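Local coordinates for metallo-beta-lactamase domain-containing protein 1 (Thermotoga maritima, PDB 1ZTC), which probably hydrolyses RNA as an endoribonuclease of the metallo-beta-lactamase superfamily, working through a pair of metal ions, at residues V82-D85 and H86-S90; G52-S55 and S56-E59; F98-H101 and E102-T106; K122-S125 and S126-N129; D174-N178 and R179-Y183. All blocks are in the same frame, centred on the assembly; numbering follows the deposited sequence.

Contact 1. Residues V82-D85 and H86-S90; sequences VHLD and HIFNS. With NI (nickel (II) ion), chain E; NI (nickel (II) ion), chain F.
The carboxylate of Asp85 stands upright against the imidazole of His86, the two planes 89° apart, with OD1 in the plane of the ring at its edge, 3.4 Å from CD2 of His86. The two side chains lie side by side and point the same way, their outer atoms near the nickel ion of chain E. His86 NE2 binds that ion at 2.2 Å; Asp85 is a member of the same site, though its OD2 stands farther off (2.9 Å), and Asp174 and His211 complete it. The ring of His83 has water 2 in its plane and binds the other nickel ion, that of chain F, through ND1. Water 2 bridges the metals and donates to Asp85 OD1 (2.7 Å), a bond that ties the carboxylate to the bridging water. The third ring, that of Phe88, receives Leu84 CD1 at its edge.

These groups are carried by a short helix with His83 as its N-cap. The carbonyl O of His83 accepts from His86 N at 2.9 Å, and Leu84 O accepts from Phe88 N at 3.0 Å, bonds that hold the first turn. Ile87 CG1 lies between its own N and carbonyl carbon (chi1 67°), which carries CD1 to Val82 CG1 at 3.8 Å. His81, His83, Asp85 and His86 form the HxHxDH signature of the superfamily; His86 ND1 is hydrogen-bonded to Asp50 OD2. Helix 84-87 connects strands 76-78 and 97-101; Val82 packs on Val100 of the latter strand, Leu84 and Ile87 on helix 114-125, and Leu84 also meets Met57 of the second subunit.

Contact 2. Residues G52-S55 and S56-E59; sequences GNLS and SMDE
Leu54 and Met57, one turn apart, lie side by side and point the same way, with Leu54 CG 4.1 Å from the terminal methyl CE of Met57. Met57 is a selenomethionine. Its CG sits between the backbone N and the carbonyl carbon (chi1 65°), which presses CB and CG close over the carbonyl O of Leu54, and a bend at chi3 (128°) swings CE back to 3.6 Å from that same Leu54 O. A long flexible side chain suits this place because it can fold over the turn and still reach Leu84 of the second subunit; the turn thus lies at the subunit interface.

The turn itself is held by two backbone bonds: Ser56 N to Asn53 O at 3.0 Å, and Met57 N to Leu54 O at 3.1 Å. Both donors sit well above the planes of their carbonyls, in keeping with a tight turn. Ser56, at the N-cap, uses OG not for capping but for water 4, which donates to it at 2.8 Å and accepts from Asn53 N. Water 5 donates to Ser55 O.

Further out, Gly52 ties the start of the turn to His86 and Asn89 by backbone bonds; its positive phi (92°) suits glycine, which has no CB to meet the carbonyl O of the residue before. Leu54 rests on Phe88 of its own chain and on Asn53 of the second subunit. The arrangement is a 3-10 turn opening into helix 57-67, directly after the Asp-Pro-Gly sequence that follows strand 45-49 and borders the metal site in the metallo-beta-lactamase fold.

Contact 3. Residues F98-H101 and E102-T106; sequences FYVH and EVYKT
Glu102 crosses the imidazole of His101 obliquely, its CG 3.8 Å from His101 CE1, before the extended chain carries the carboxylate on to a salt bridge with Lys134. Val103 comes next and gives its backbone N-H to His101 ND1 at 3.1 Å. This bond is nearly straight (170°), with the donor tilted 18° from the ring plane; it uses ND1 as acceptor, so the proton of a neutral ring would be expected on NE2, consistent with the weak hydrogen bond of NE2 to Lys134 O. The ring reaches there because His101 CG is anti to its backbone N (chi1 -168°), bringing the ND1 edge of the ring to Val103 N, where Val103 CG1 also touches it.

Tyr104 returns to the strand: its N donates to His101 O at 3.1 Å, and its ring crosses Val100 at about a right angle, CE1 lying 3.5 Å from Val100 CG1. His101 O also sits at the ring's edge, in its plane. The flat ring thus lies against Val100 and the carbonyl of His101, between strand and turn. Lys105 lays CG over one face of the tyrosine, and its NZ donates to Tyr104 OH at 3.1 Å. Thr106 closes the 3-10 segment, OG1 donating in the carbonyl plane to Val103 O (2.8 Å), which its N also reaches.

The 3-10 turn follows strand 97-101 and leads toward helix 114-125. Tyr104 packs on Leu132 of the neighbouring strand 130-133, and His101 stacks on His148 of strand 144-148 in the other large sheet.

Contact 4. Residues K122-S125 and S126-N129; sequences KVIS and SWKN
Trp127 folds its indole back beneath the helix end: with CG beside the backbone N (chi1 -52°) and a small second torsion (chi2 -23°), one face of the ring meets the backbone of Val123 and Ile124. Ile124 CA lies 3.9 Å from the centroid of the six-membered ring, almost on its normal (8°), a CH-pi contact. Over the same face, nearer the rim, comes Val123 O. Ile124 CG1 adds apolar cover at 3.8 Å from Trp127 CH2.

The broad indole suits the place, spanning Val123 and Ile124, and its NE1 bonds to Ser90 OG. Val123 O itself is gripped twice by Ser126, by OG at 2.6 Å in the carbonyl plane and by N at 3.0 Å from above it. Trp127 N donates to Ile124 O at 3.2 Å. Lys128, its chain bent at chi2, curls back until NZ donates to Ser125 O at 2.8 Å, and its positive charge probably suits the negative end of the helix dipole. Near the C-terminal end of helix 114-125, then, the carbonyls of Val123, Ile124 and Ser125 are taken by the residues that follow, in the beta-alpha-beta crossover that carries this helix into edge strand 130-133.

Contact 5. Residues D174-N178 and R179-Y183; sequences DITPN and RLSYY. With NI (nickel (II) ion), chain F; NI (nickel (II) ion), chain E.
Asn178 reaches across the start of the helix that follows it. Its CB lies beside the backbone N of Arg179; CG, between the residue's own N and carbonyl carbon (chi1 56°), turns back over that first turn. At the tip, OD1 accepts from Ser181 N at 3.1 Å, the donor nearly along the C=O axis (171°), and has Leu180 CB alongside at 3.7 Å. This is the classic N-cap of helix 179-187: a short polar side chain takes up an amide of the first turn, whose bond to Asn178 O is only weak.

The loop that leads to the cap starts at Asp174, whose OD2 bridges both nickel ions of the dinuclear site, the metal present in this crystal, 2.2 Å from that of chain E. His81, His83 and His152 complete one nickel site; Asp85, His86 and His211 complete the other. The carbonyl O of Asn178 is gripped as well. Ser181 OG donates to it at 2.6 Å, tilted from the carbonyl plane, while Tyr182 N donates within that plane at 3.3 Å. Serine suits the place: its short side chain lets OG reach Asn178 O while lying 3.2 Å from Pro177 CD. The extended Arg179 side chain reaches the 213-214 loop, NE and NH2 bonding to the carbonyls of Ala213 and Pro214.

From the N terminus the contacts come in series, each a turn closed between adjoining residues; none nests in or crosses another. Contact 2 turns strand 45-49 into helix 57-67 and meets contact 1 through Gly52, next to the second subunit. Contact 1 lies between strands 76-78 and 97-101. Contact 3 ends the latter strand, and contact 4 ends helix 114-125; the two meet where Phe98 N bonds to Asn129 O, while Ser90 and Trp127 join contacts 1 and 4. Contact 5, about 29 Å from contact 4 between centres, belongs to the other half of the fold and meets contact 1 at the nickel pair.

Contact 1. Residues V82-D85 and H86-S90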
# COMPACT_ATOMS: atom_id res chain seq x y z
N VAL A 82 -8.85 -9.34 -19.17
CA VAL A 82 -9.69 -9.78 -18.08
C VAL A 82 -8.85 -10.13 -16.87
O VAL A 82 -8.61 -11.29 -16.59
CB VAL A 82 -10.57 -10.95 -18.56
CG1 VAL A 82 -11.47 -11.44 -17.40
CG2 VAL A 82 -11.37 -10.48 -19.73
N HIS A 83 -8.33 -9.10 -16.21
CA HIS A 83 -7.67 -9.21 -14.94
C HIS A 83 -8.42 -8.28 -14.02
O HIS A 83 -8.78 -7.14 -14.40
CB HIS A 83 -6.16 -8.87 -14.98
CG HIS A 83 -5.31 -9.98 -15.52
ND1 HIS A 83 -3.95 -9.85 -15.75
CD2 HIS A 83 -5.62 -11.24 -15.93
CE1 HIS A 83 -3.47 -10.97 -16.26
NE2 HIS A 83 -4.47 -11.83 -16.38
N LEU A 84 -8.64 -8.76 -12.81
CA LEU A 84 -9.53 -8.10 -11.86
C LEU A 84 -9.20 -6.63 -11.58
O LEU A 84 -10.10 -5.81 -11.39
CB LEU A 84 -9.46 -8.87 -10.53
CG LEU A 84 -10.70 -8.80 -9.65
CD1 LEU A 84 -11.95 -9.24 -10.39
CD2 LEU A 84 -10.42 -9.67 -8.40
N ASP A 85 -7.91 -6.31 -11.52
CA ASP A 85 -7.46 -4.93 -11.22
C ASP A 85 -7.79 -3.93 -12.36
O ASP A 85 -7.78 -2.70 -12.17
CB ASP A 85 -5.97 -4.92 -10.87
CG ASP A 85 -5.08 -5.48 -11.99
OD1 ASP A 85 -5.38 -6.57 -12.55
OD2 ASP A 85 -4.11 -4.80 -12.32
N HIS A 86 -8.17 -4.48 -13.52
CA HIS A 86 -8.64 -3.70 -14.67
C HIS A 86 -10.18 -3.68 -14.85
O HIS A 86 -10.75 -2.72 -15.39
CB HIS A 86 -8.00 -4.31 -15.94
CG HIS A 86 -6.53 -4.08 -16.03
ND1 HIS A 86 -5.97 -3.23 -16.95
CD2 HIS A 86 -5.50 -4.55 -15.27
CE1 HIS A 86 -4.66 -3.20 -16.77
NE2 HIS A 86 -4.35 -3.97 -15.75
N ILE A 87 -10.84 -4.75 -14.45
CA ILE A 87 -12.24 -4.95 -14.77
C ILE A 87 -13.24 -4.82 -13.61
O ILE A 87 -14.44 -4.76 -13.85
CB ILE A 87 -12.48 -6.33 -15.42
CG1 ILE A 87 -12.23 -7.47 -14.40
CG2 ILE A 87 -11.61 -6.48 -16.66
CD1 ILE A 87 -12.52 -8.82 -14.90
N PHE A 88 -12.76 -4.88 -12.38
CA PHE A 88 -13.69 -5.01 -11.25
C PHE A 88 -14.81 -3.97 -11.26
O PHE A 88 -16.01 -4.30 -11.06
CB PHE A 88 -12.96 -4.89 -9.91
CG PHE A 88 -13.90 -4.96 -8.75
CD1 PHE A 88 -14.28 -6.17 -8.24
CD2 PHE A 88 -14.47 -3.80 -8.23
CE1 PHE A 88 -15.23 -6.26 -7.23
CE2 PHE A 88 -15.42 -3.88 -7.21
CZ PHE A 88 -15.77 -5.12 -6.70
N ASN A 89 -14.44 -2.72 -11.50
CA ASN A 89 -15.39 -1.59 -11.44
C ASN A 89 -16.44 -1.63 -12.54
O ASN A 89 -17.38 -0.84 -12.52
CB ASN A 89 -14.66 -0.22 -11.44
CG ASN A 89 -13.88 0.03 -10.18
OD1 ASN A 89 -14.17 -0.55 -9.15
ND2 ASN A 89 -12.91 0.96 -10.23
N SER A 90 -16.29 -2.56 -13.49
CA SER A 90 -17.32 -2.81 -14.52
C SER A 90 -18.70 -3.08 -13.90
O SER A 90 -19.72 -2.80 -14.51
CB SER A 90 -16.89 -3.99 -15.40
OG SER A 90 -16.85 -5.22 -14.68
NI NI E . -2.56 -4.86 -14.74
NI NI F . -2.80 -8.06 -16.27
O HOH W 1 -1.28 -6.35 -13.06
O HOH W 2 -3.56 -7.12 -14.44
O HOH W 3 -1.18 -8.35 -14.49

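Contact 2. Residues G52-S55 and S56-E59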
# COMPACT_ATOMS: atom_id res chain seq x y z
N GLY A 52 -11.11 -0.27 -13.80
CA GLY A 52 -10.26 -0.31 -12.67
C GLY A 52 -10.74 -1.17 -11.51
O GLY A 52 -11.61 -2.02 -11.63
N ASN A 53 -10.13 -0.91 -10.36
CA ASN A 53 -10.29 -1.74 -9.20
C ASN A 53 -10.97 -0.96 -8.07
O ASN A 53 -10.98 0.26 -8.05
CB ASN A 53 -8.92 -2.24 -8.76
CG ASN A 53 -9.00 -3.39 -7.77
OD1 ASN A 53 -9.90 -4.22 -7.86
ND2 ASN A 53 -8.14 -3.35 -6.73
N LEU A 54 -11.52 -1.71 -7.13
CA LEU A 54 -12.26 -1.21 -6.02
C LEU A 54 -11.52 -0.13 -5.23
O LEU A 54 -12.11 0.83 -4.73
CB LEU A 54 -12.59 -2.39 -5.10
CG LEU A 54 -13.42 -2.08 -3.84
CD1 LEU A 54 -14.75 -1.48 -4.23
CD2 LEU A 54 -13.62 -3.36 -3.02
N SER A 55 -10.21 -0.30 -5.12
CA SER A 55 -9.38 0.61 -4.36
C SER A 55 -9.32 2.07 -4.91
O SER A 55 -8.94 2.98 -4.17
CB SER A 55 -7.98 0.01 -4.21
OG SER A 55 -7.35 -0.17 -5.46
N SER A 56 -9.71 2.26 -6.18
CA SER A 56 -9.82 3.58 -6.80
C SER A 56 -11.17 4.29 -6.59
O SER A 56 -11.41 5.35 -7.16
CB SER A 56 -9.56 3.47 -8.30
OG SER A 56 -8.23 3.10 -8.52
N MSE A 57 -12.03 3.72 -5.76
CA MSE A 57 -13.39 4.20 -5.59
C MSE A 57 -13.48 5.67 -5.17
O MSE A 57 -14.35 6.39 -5.66
CB MSE A 57 -14.19 3.31 -4.60
CG MSE A 57 -13.65 3.35 -3.16
SE MSE A 57 -14.66 2.12 -2.02
CE MSE A 57 -13.04 1.10 -1.22
N ASP A 58 -12.61 6.13 -4.27
CA ASP A 58 -12.66 7.54 -3.85
C ASP A 58 -12.21 8.47 -4.98
O ASP A 58 -12.74 9.54 -5.15
CB ASP A 58 -11.77 7.81 -2.64
CG ASP A 58 -12.22 7.06 -1.39
OD1 ASP A 58 -13.43 6.72 -1.32
OD2 ASP A 58 -11.36 6.85 -0.50
N GLU A 59 -11.19 8.05 -5.74
CA GLU A 59 -10.73 8.88 -6.86
C GLU A 59 -11.80 8.96 -7.94
O GLU A 59 -12.05 10.04 -8.50
CB GLU A 59 -9.41 8.39 -7.46
CG GLU A 59 -8.77 9.44 -8.38
CD GLU A 59 -7.33 9.11 -8.82
OE1 GLU A 59 -6.86 7.96 -8.60
OE2 GLU A 59 -6.69 10.05 -9.36
O HOH W 4 -8.17 1.40 -10.74
O HOH W 5 -9.60 5.66 -3.97

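Contact 3. Residues F98-H101 and E102-T106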
# COMPACT_ATOMS: atom_id res chain seq x y z
N PHE A 98 -20.13 -3.77 -23.14
CA PHE A 98 -18.78 -4.18 -22.81
C PHE A 98 -18.08 -4.77 -24.00
O PHE A 98 -18.68 -5.52 -24.75
CB PHE A 98 -18.82 -5.19 -21.66
CG PHE A 98 -19.37 -4.61 -20.40
CD1 PHE A 98 -18.55 -3.85 -19.58
CD2 PHE A 98 -20.71 -4.76 -20.06
CE1 PHE A 98 -19.04 -3.26 -18.43
CE2 PHE A 98 -21.21 -4.17 -18.90
CZ PHE A 98 -20.36 -3.41 -18.09
N TYR A 99 -16.79 -4.43 -24.17
CA TYR A 99 -16.00 -4.88 -25.34
C TYR A 99 -14.77 -5.59 -24.84
O TYR A 99 -14.03 -5.04 -24.01
CB TYR A 99 -15.56 -3.72 -26.23
CG TYR A 99 -16.67 -2.85 -26.77
CD1 TYR A 99 -17.39 -2.02 -25.91
CD2 TYR A 99 -16.97 -2.80 -28.13
CE1 TYR A 99 -18.38 -1.21 -26.36
CE2 TYR A 99 -18.00 -1.98 -28.60
CZ TYR A 99 -18.69 -1.18 -27.70
OH TYR A 99 -19.70 -0.34 -28.10
N VAL A 100 -14.53 -6.77 -25.38
CA VAL A 100 -13.48 -7.66 -24.90
C VAL A 100 -13.12 -8.62 -26.03
O VAL A 100 -13.98 -8.96 -26.85
CB VAL A 100 -13.95 -8.46 -23.61
CG1 VAL A 100 -15.11 -9.33 -23.91
CG2 VAL A 100 -12.84 -9.27 -22.98
N HIS A 101 -11.86 -9.05 -26.08
CA HIS A 101 -11.42 -10.00 -27.09
C HIS A 101 -12.09 -11.35 -26.89
O HIS A 101 -12.16 -11.87 -25.76
CB HIS A 101 -9.89 -10.17 -27.11
CG HIS A 101 -9.39 -10.91 -28.32
ND1 HIS A 101 -9.52 -12.27 -28.47
CD2 HIS A 101 -8.83 -10.46 -29.47
CE1 HIS A 101 -9.04 -12.64 -29.64
NE2 HIS A 101 -8.61 -11.56 -30.27
N GLU A 102 -12.57 -11.93 -27.99
CA GLU A 102 -13.37 -13.16 -27.96
C GLU A 102 -12.72 -14.35 -27.25
O GLU A 102 -13.41 -15.18 -26.66
CB GLU A 102 -13.75 -13.56 -29.40
CG GLU A 102 -12.56 -13.76 -30.35
CD GLU A 102 -12.94 -14.22 -31.73
OE1 GLU A 102 -14.15 -14.37 -32.03
OE2 GLU A 102 -12.02 -14.43 -32.54
N VAL A 103 -11.39 -14.40 -27.23
CA VAL A 103 -10.70 -15.56 -26.71
C VAL A 103 -10.74 -15.63 -25.16
O VAL A 103 -10.35 -16.63 -24.58
CB VAL A 103 -9.26 -15.65 -27.35
CG1 VAL A 103 -8.32 -14.70 -26.73
CG2 VAL A 103 -8.70 -17.03 -27.30
N TYR A 104 -11.29 -14.61 -24.51
CA TYR A 104 -11.52 -14.66 -23.06
C TYR A 104 -12.47 -15.80 -22.71
O TYR A 104 -12.34 -16.42 -21.66
CB TYR A 104 -12.03 -13.32 -22.51
CG TYR A 104 -13.52 -13.20 -22.29
CD1 TYR A 104 -14.36 -12.81 -23.32
CD2 TYR A 104 -14.08 -13.48 -21.05
CE1 TYR A 104 -15.74 -12.71 -23.12
CE2 TYR A 104 -15.46 -13.38 -20.84
CZ TYR A 104 -16.29 -12.99 -21.88
OH TYR A 104 -17.65 -12.89 -21.67
N LYS A 105 -13.42 -16.07 -23.60
CA LYS A 105 -14.37 -17.17 -23.39
C LYS A 105 -13.73 -18.56 -23.33
O LYS A 105 -14.36 -19.50 -22.87
CB LYS A 105 -15.44 -17.15 -24.48
CG LYS A 105 -16.43 -16.03 -24.28
CD LYS A 105 -17.59 -16.11 -25.27
CE LYS A 105 -18.92 -15.71 -24.59
NZ LYS A 105 -18.95 -14.28 -24.09
N THR A 106 -12.47 -18.69 -23.76
CA THR A 106 -11.77 -19.97 -23.72
C THR A 106 -11.05 -20.22 -22.41
O THR A 106 -10.47 -21.29 -22.23
CB THR A 106 -10.74 -20.12 -24.88
OG1 THR A 106 -9.59 -19.29 -24.67
CG2 THR A 106 -11.38 -19.78 -26.22

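Contact 4. Residues K122-S125 and S126-N129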
# COMPACT_ATOMS: atom_id res chain seq x y z
N LYS A 122 -18.43 -13.66 -10.88
CA LYS A 122 -19.46 -12.68 -10.58
C LYS A 122 -19.30 -11.42 -11.41
O LYS A 122 -20.26 -10.90 -11.92
CB LYS A 122 -19.47 -12.38 -9.09
CG LYS A 122 -20.00 -13.60 -8.29
CD LYS A 122 -19.70 -13.44 -6.77
CE LYS A 122 -20.94 -13.20 -5.94
NZ LYS A 122 -22.12 -14.03 -6.35
N VAL A 123 -18.09 -10.92 -11.54
CA VAL A 123 -17.85 -9.72 -12.35
C VAL A 123 -18.25 -9.97 -13.80
O VAL A 123 -19.04 -9.24 -14.38
CB VAL A 123 -16.36 -9.28 -12.31
CG1 VAL A 123 -16.11 -8.13 -13.29
CG2 VAL A 123 -15.99 -8.87 -10.91
N ILE A 124 -17.72 -11.04 -14.38
CA ILE A 124 -17.95 -11.37 -15.78
C ILE A 124 -19.43 -11.59 -16.06
O ILE A 124 -19.92 -11.14 -17.07
CB ILE A 124 -17.16 -12.62 -16.19
CG1 ILE A 124 -15.67 -12.29 -16.24
CG2 ILE A 124 -17.65 -13.22 -17.53
CD1 ILE A 124 -14.77 -13.51 -16.18
N SER A 125 -20.13 -12.24 -15.13
CA SER A 125 -21.57 -12.46 -15.25
C SER A 125 -22.40 -11.19 -15.25
O SER A 125 -23.54 -11.22 -15.68
CB SER A 125 -22.08 -13.32 -14.09
OG SER A 125 -21.60 -14.62 -14.27
N SER A 126 -21.87 -10.10 -14.73
CA SER A 126 -22.60 -8.86 -14.67
C SER A 126 -22.67 -8.16 -16.03
O SER A 126 -23.48 -7.25 -16.19
CB SER A 126 -21.96 -7.93 -13.62
OG SER A 126 -20.77 -7.28 -14.10
N TRP A 127 -21.85 -8.58 -16.99
CA TRP A 127 -21.83 -7.95 -18.31
C TRP A 127 -22.98 -8.48 -19.14
O TRP A 127 -22.89 -9.58 -19.68
CB TRP A 127 -20.53 -8.23 -19.05
CG TRP A 127 -19.30 -7.92 -18.27
CD1 TRP A 127 -19.19 -7.05 -17.21
CD2 TRP A 127 -18.01 -8.47 -18.48
NE1 TRP A 127 -17.89 -7.03 -16.74
CE2 TRP A 127 -17.14 -7.90 -17.50
CE3 TRP A 127 -17.49 -9.40 -19.39
CZ2 TRP A 127 -15.79 -8.25 -17.41
CZ3 TRP A 127 -16.14 -9.73 -19.31
CH2 TRP A 127 -15.31 -9.15 -18.33
N LYS A 128 -24.05 -7.70 -19.25
CA LYS A 128 -25.24 -8.19 -19.95
C LYS A 128 -25.15 -8.00 -21.48
O LYS A 128 -25.61 -8.82 -22.21
CB LYS A 128 -26.51 -7.56 -19.37
CG LYS A 128 -26.71 -7.78 -17.84
CD LYS A 128 -26.67 -9.28 -17.42
CE LYS A 128 -26.54 -9.44 -15.89
NZ LYS A 128 -26.30 -10.85 -15.43
N ASN A 129 -24.52 -6.92 -21.93
CA ASN A 129 -24.32 -6.71 -23.36
C ASN A 129 -22.85 -6.63 -23.64
O ASN A 129 -22.14 -5.72 -23.14
CB ASN A 129 -25.02 -5.44 -23.82
CG ASN A 129 -26.51 -5.50 -23.59
OD1 ASN A 129 -27.02 -4.90 -22.65
ND2 ASN A 129 -27.21 -6.27 -24.42

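Contact 5. Residues D174-N178 and R179-Y183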
# COMPACT_ATOMS: atom_id res chain seq x y z
N ASP A 174 -1.20 -4.10 -20.29
CA ASP A 174 -0.16 -4.72 -19.49
C ASP A 174 0.99 -5.33 -20.25
O ASP A 174 1.86 -5.95 -19.65
CB ASP A 174 -0.79 -5.77 -18.60
CG ASP A 174 -1.23 -5.21 -17.26
OD1 ASP A 174 -0.84 -4.10 -16.87
OD2 ASP A 174 -1.92 -5.90 -16.55
N ILE A 175 1.02 -5.16 -21.57
CA ILE A 175 2.23 -5.50 -22.31
C ILE A 175 3.40 -4.58 -21.90
O ILE A 175 4.55 -4.96 -22.04
CB ILE A 175 2.01 -5.46 -23.84
CG1 ILE A 175 1.61 -4.06 -24.28
CG2 ILE A 175 0.97 -6.51 -24.24
CD1 ILE A 175 1.50 -3.89 -25.78
N THR A 176 3.09 -3.35 -21.45
CA THR A 176 4.07 -2.44 -20.87
C THR A 176 3.40 -1.80 -19.63
O THR A 176 2.73 -0.79 -19.72
CB THR A 176 4.46 -1.29 -21.82
OG1 THR A 176 3.26 -0.67 -22.31
CG2 THR A 176 5.32 -1.76 -22.96
N PRO A 177 3.55 -2.44 -18.48
CA PRO A 177 2.76 -2.00 -17.31
C PRO A 177 3.12 -0.62 -16.77
O PRO A 177 2.26 0.07 -16.21
CB PRO A 177 3.00 -3.11 -16.28
CG PRO A 177 4.13 -3.86 -16.75
CD PRO A 177 4.28 -3.68 -18.23
N ASN A 178 4.38 -0.22 -16.98
CA ASN A 178 4.87 1.03 -16.46
C ASN A 178 6.02 1.57 -17.30
O ASN A 178 6.42 0.96 -18.28
CB ASN A 178 5.27 0.86 -14.99
CG ASN A 178 6.29 -0.25 -14.79
OD1 ASN A 178 7.18 -0.43 -15.60
ND2 ASN A 178 6.13 -1.01 -13.72
N ARG A 179 6.51 2.73 -16.93
CA ARG A 179 7.58 3.41 -17.68
C ARG A 179 8.85 2.58 -17.78
O ARG A 179 9.49 2.53 -18.83
CB ARG A 179 7.91 4.74 -17.00
CG ARG A 179 6.75 5.74 -17.05
CD ARG A 179 6.94 6.91 -16.06
NE ARG A 179 5.93 7.93 -16.32
CZ ARG A 179 6.05 9.20 -15.95
NH1 ARG A 179 7.12 9.60 -15.29
NH2 ARG A 179 5.10 10.09 -16.25
N LEU A 180 9.22 1.93 -16.70
CA LEU A 180 10.43 1.09 -16.73
C LEU A 180 10.32 -0.02 -17.78
O LEU A 180 11.30 -0.33 -18.46
CB LEU A 180 10.76 0.46 -15.36
CG LEU A 180 11.18 1.39 -14.21
CD1 LEU A 180 11.87 0.57 -13.09
CD2 LEU A 180 12.10 2.58 -14.66
N SER A 181 9.15 -0.62 -17.93
CA SER A 181 9.03 -1.70 -18.92
C SER A 181 9.17 -1.13 -20.31
O SER A 181 9.75 -1.76 -21.20
CB SER A 181 7.71 -2.46 -18.78
OG SER A 181 6.63 -1.58 -18.89
N TYR A 182 8.67 0.08 -20.51
CA TYR A 182 8.84 0.74 -21.78
C TYR A 182 10.31 1.07 -22.04
O TYR A 182 10.81 0.90 -23.14
CB TYR A 182 7.97 2.01 -21.84
CG TYR A 182 8.27 2.92 -23.01
CD1 TYR A 182 7.95 2.54 -24.31
CD2 TYR A 182 8.86 4.16 -22.82
CE1 TYR A 182 8.21 3.35 -25.37
CE2 TYR A 182 9.12 5.00 -23.89
CZ TYR A 182 8.80 4.58 -25.17
OH TYR A 182 9.05 5.40 -26.24
N TYR A 183 10.99 1.60 -21.04
CA TYR A 183 12.42 1.88 -21.19
C TYR A 183 13.21 0.60 -21.50
O TYR A 183 14.18 0.65 -22.23
CB TYR A 183 13.03 2.55 -19.95
CG TYR A 183 12.41 3.88 -19.53
CD1 TYR A 183 11.96 4.81 -20.47
CD2 TYR A 183 12.31 4.22 -18.18
CE1 TYR A 183 11.42 6.03 -20.07
CE2 TYR A 183 11.76 5.43 -17.77
CZ TYR A 183 11.32 6.32 -18.72
OH TYR A 183 10.78 7.50 -18.30
NI NI F . -2.80 -8.06 -16.27
NI NI E . -2.56 -4.86 -14.74
O HOH W 1 -1.28 -6.35 -13.06
O HOH W 2 -3.56 -7.12 -14.44
O HOH W 3 -1.18 -8.35 -14.49